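Local coordinates for protein lectin (Lotus tetragonolobus, PDB 2EIG) that probably binds L-fucosyl-containing sugars as a tetrameric, calcium- and manganese-containing legume lectin of the seed, at residues W89-P94 with K199-F204. Residues are numbered along the deposited sequence; the frame is centred on the assembly and turned at random.
Sequences WGTEIP and KVSVGF
The backbone N of Trp89 donates to Lys199 O at 3.2 Å, and with an N-H...O angle of 167° the bond is nearly straight. This link falls just where strand 81-88 ends: the CA atoms of Trp89 and Val200 are still only 4.2 Å apart, but by Thr91 the chain has lifted away into the loop that leads to strand 115-120. In the legume lectin sandwich, strands 81-88 and 199-208 are neighbours in the seven-stranded antiparallel sheet, with 39-50 on the far side of 199-208, and backbone bonds of Ser201 with Ala87 and of Gly203 with Phe85 continue the same pairing. The indole then reaches across the neighbouring strand 199-208. With CG anti to the backbone N (chi1 -177°), its six-membered ring reaches over to Ser201, which it meets with an edge: CE3 is 3.6 Å from Ser201 CA, and CZ3 lies 3.8 Å from Ser201 CB. Pro48 of strand 39-50 and Ile15 of strand 14-18 also touch the indole, so it is in contact with three consecutive strands, 199-208, 39-50 and 14-18. Thr91 also approaches Ser201, though the placement of its CG2 methyl is doubtful, while Ser201 OG makes a weak hydrogen bond to Ala87 O.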
ATOM      1  N   TRP A  89      -6.334   3.778 -24.798  1.00 17.83           N
ATOM      2  CA  TRP A  89      -5.916   3.713 -26.198  1.00 18.79           C
ATOM      3  C   TRP A  89      -6.932   4.471 -27.103  1.00 19.56           C
ATOM      4  O   TRP A  89      -8.143   4.390 -26.905  1.00 19.39           O
ATOM      5  CB  TRP A  89      -5.647   2.283 -26.648  1.00 17.90           C
ATOM      6  CG  TRP A  89      -5.147   2.271 -28.046  1.00 19.98           C
ATOM      7  CD1 TRP A  89      -5.887   2.055 -29.179  1.00 15.79           C
ATOM      8  CD2 TRP A  89      -3.804   2.552 -28.479  1.00 19.32           C
ATOM      9  NE1 TRP A  89      -5.078   2.153 -30.290  1.00 15.16           N
ATOM     10  CE2 TRP A  89      -3.794   2.452 -29.891  1.00 17.90           C
ATOM     11  CE3 TRP A  89      -2.606   2.894 -27.812  1.00 15.40           C
ATOM     12  CZ2 TRP A  89      -2.617   2.660 -30.649  1.00 17.22           C
ATOM     13  CZ3 TRP A  89      -1.454   3.076 -28.562  1.00 17.49           C
ATOM     14  CH2 TRP A  89      -1.459   2.932 -29.957  1.00 17.22           C
ATOM     15  N   GLY A  90      -6.417   5.233 -28.059  1.00 19.72           N
ATOM     16  CA  GLY A  90      -7.231   6.156 -28.816  1.00 21.53           C
ATOM     17  C   GLY A  90      -7.225   7.566 -28.218  1.00 22.60           C
ATOM     18  O   GLY A  90      -7.878   8.435 -28.783  1.00 23.45           O
ATOM     19  N   THR A  91      -6.537   7.759 -27.063  1.00 22.85           N
ATOM     20  CA  THR A  91      -6.077   9.073 -26.476  1.00 22.34           C
ATOM     21  C   THR A  91      -5.675  10.005 -27.655  1.00 24.22           C
ATOM     22  O   THR A  91      -4.969   9.572 -28.561  1.00 24.61           O
ATOM     23  CB  THR A  91      -4.806   8.894 -25.286  1.00 22.40           C
ATOM     24  OG1 THR A  91      -3.751   9.891 -25.347  1.00 21.94           O
ATOM     25  CG2 THR A  91      -4.035   7.574 -25.317  1.00 13.22           C
ATOM     26  N   GLU A  92      -6.197  11.236 -27.713  1.00 25.08           N
ATOM     27  CA  GLU A  92      -5.517  12.286 -28.502  1.00 24.95           C
ATOM     28  C   GLU A  92      -5.082  13.315 -27.485  1.00 23.97           C
ATOM     29  O   GLU A  92      -5.462  13.206 -26.315  1.00 24.94           O
ATOM     30  CB  GLU A  92      -6.427  12.938 -29.566  1.00 25.99           C
ATOM     31  CG  GLU A  92      -6.873  12.025 -30.726  1.00 28.18           C
ATOM     32  CD  GLU A  92      -5.728  11.438 -31.506  1.00 31.23           C
ATOM     33  OE1 GLU A  92      -5.992  10.486 -32.274  1.00 35.61           O
ATOM     34  OE2 GLU A  92      -4.573  11.902 -31.372  1.00 30.29           O
ATOM     35  N   ILE A  93      -4.267  14.277 -27.902  1.00 22.08           N
ATOM     36  CA  ILE A  93      -3.865  15.370 -27.054  1.00 21.84           C
ATOM     37  C   ILE A  93      -5.160  16.045 -26.622  1.00 20.83           C
ATOM     38  O   ILE A  93      -5.943  16.457 -27.466  1.00 18.48           O
ATOM     39  CB  ILE A  93      -2.956  16.346 -27.817  1.00 21.79           C
ATOM     40  CG1 ILE A  93      -1.575  15.680 -28.064  1.00 23.96           C
ATOM     41  CG2 ILE A  93      -2.878  17.752 -27.119  1.00 22.60           C
ATOM     42  CD1 ILE A  93      -0.622  16.515 -28.888  1.00 21.54           C
ATOM     43  N   PRO A  94      -5.413  16.117 -25.308  1.00 20.75           N
ATOM     44  CA  PRO A  94      -6.740  16.654 -24.941  1.00 21.30           C
ATOM     45  C   PRO A  94      -6.900  18.145 -25.209  1.00 22.03           C
ATOM     46  O   PRO A  94      -5.889  18.930 -25.207  1.00 21.80           O
ATOM     47  CB  PRO A  94      -6.878  16.315 -23.446  1.00 20.70           C
ATOM     48  CG  PRO A  94      -5.702  15.322 -23.166  1.00 20.19           C
ATOM     49  CD  PRO A  94      -4.633  15.727 -24.120  1.00 21.27           C
ATOM     50  N   LYS A 199      -6.884  -1.555 -22.731  1.00 15.07           N
ATOM     51  CA  LYS A 199      -5.798  -1.290 -23.676  1.00 16.20           C
ATOM     52  C   LYS A 199      -5.459   0.161 -23.442  1.00 15.03           C
ATOM     53  O   LYS A 199      -6.342   0.974 -23.292  1.00 15.85           O
ATOM     54  CB  LYS A 199      -6.204  -1.489 -25.158  1.00 15.32           C
ATOM     55  CG  LYS A 199      -6.460  -2.947 -25.563  1.00 18.07           C
ATOM     56  CD  LYS A 199      -6.897  -2.995 -27.020  1.00 20.46           C
ATOM     57  CE  LYS A 199      -7.594  -4.339 -27.332  1.00 24.55           C
ATOM     58  NZ  LYS A 199      -6.933  -5.497 -26.624  1.00 25.65           N
ATOM     59  N   VAL A 200      -4.178   0.461 -23.314  1.00 14.70           N
ATOM     60  CA  VAL A 200      -3.754   1.834 -23.100  1.00 13.77           C
ATOM     61  C   VAL A 200      -2.586   2.181 -24.014  1.00 14.20           C
ATOM     62  O   VAL A 200      -1.948   1.311 -24.588  1.00 12.67           O
ATOM     63  CB  VAL A 200      -3.399   2.104 -21.597  1.00 13.66           C
ATOM     64  CG1 VAL A 200      -4.623   1.903 -20.695  1.00 13.81           C
ATOM     65  CG2 VAL A 200      -2.250   1.213 -21.115  1.00 11.85           C
ATOM     66  N   SER A 201      -2.330   3.474 -24.170  1.00 13.27           N
ATOM     67  CA  SER A 201      -1.056   3.882 -24.675  1.00 12.29           C
ATOM     68  C   SER A 201      -0.175   3.972 -23.466  1.00 13.23           C
ATOM     69  O   SER A 201      -0.642   4.162 -22.320  1.00 11.57           O
ATOM     70  CB  SER A 201      -1.164   5.221 -25.391  1.00 12.81           C
ATOM     71  OG  SER A 201      -1.667   6.212 -24.492  1.00 15.42           O
ATOM     72  N   VAL A 202       1.107   3.725 -23.722  1.00 14.58           N
ATOM     73  CA  VAL A 202       2.181   4.140 -22.811  1.00 14.19           C
ATOM     74  C   VAL A 202       2.997   5.099 -23.612  1.00 14.37           C
ATOM     75  O   VAL A 202       3.134   4.959 -24.866  1.00 14.90           O
ATOM     76  CB  VAL A 202       3.038   2.950 -22.270  1.00 13.57           C
ATOM     77  CG1 VAL A 202       2.134   2.053 -21.465  1.00 15.52           C
ATOM     78  CG2 VAL A 202       3.712   2.134 -23.448  1.00 11.56           C
ATOM     79  N   GLY A 203       3.534   6.077 -22.901  1.00 14.46           N
ATOM     80  CA  GLY A 203       4.361   7.070 -23.507  1.00 14.89           C
ATOM     81  C   GLY A 203       4.491   8.327 -22.686  1.00 14.62           C
ATOM     82  O   GLY A 203       4.380   8.342 -21.459  1.00 14.56           O
ATOM     83  N   PHE A 204       4.781   9.404 -23.392  1.00 15.47           N
ATOM     84  CA  PHE A 204       5.168  10.638 -22.738  1.00 14.81           C
ATOM     85  C   PHE A 204       4.347  11.772 -23.262  1.00 14.79           C
ATOM     86  O   PHE A 204       3.940  11.773 -24.417  1.00 14.00           O
ATOM     87  CB  PHE A 204       6.647  10.948 -23.002  1.00 13.87           C
ATOM     88  CG  PHE A 204       7.566   9.858 -22.580  1.00 16.14           C
ATOM     89  CD1 PHE A 204       7.989   8.891 -23.512  1.00 14.01           C
ATOM     90  CD2 PHE A 204       8.029   9.782 -21.247  1.00 13.02           C
ATOM     91  CE1 PHE A 204       8.850   7.875 -23.115  1.00 13.25           C
ATOM     92  CE2 PHE A 204       8.905   8.743 -20.854  1.00 13.63           C
ATOM     93  CZ  PHE A 204       9.311   7.797 -21.811  1.00 16.47           C
TER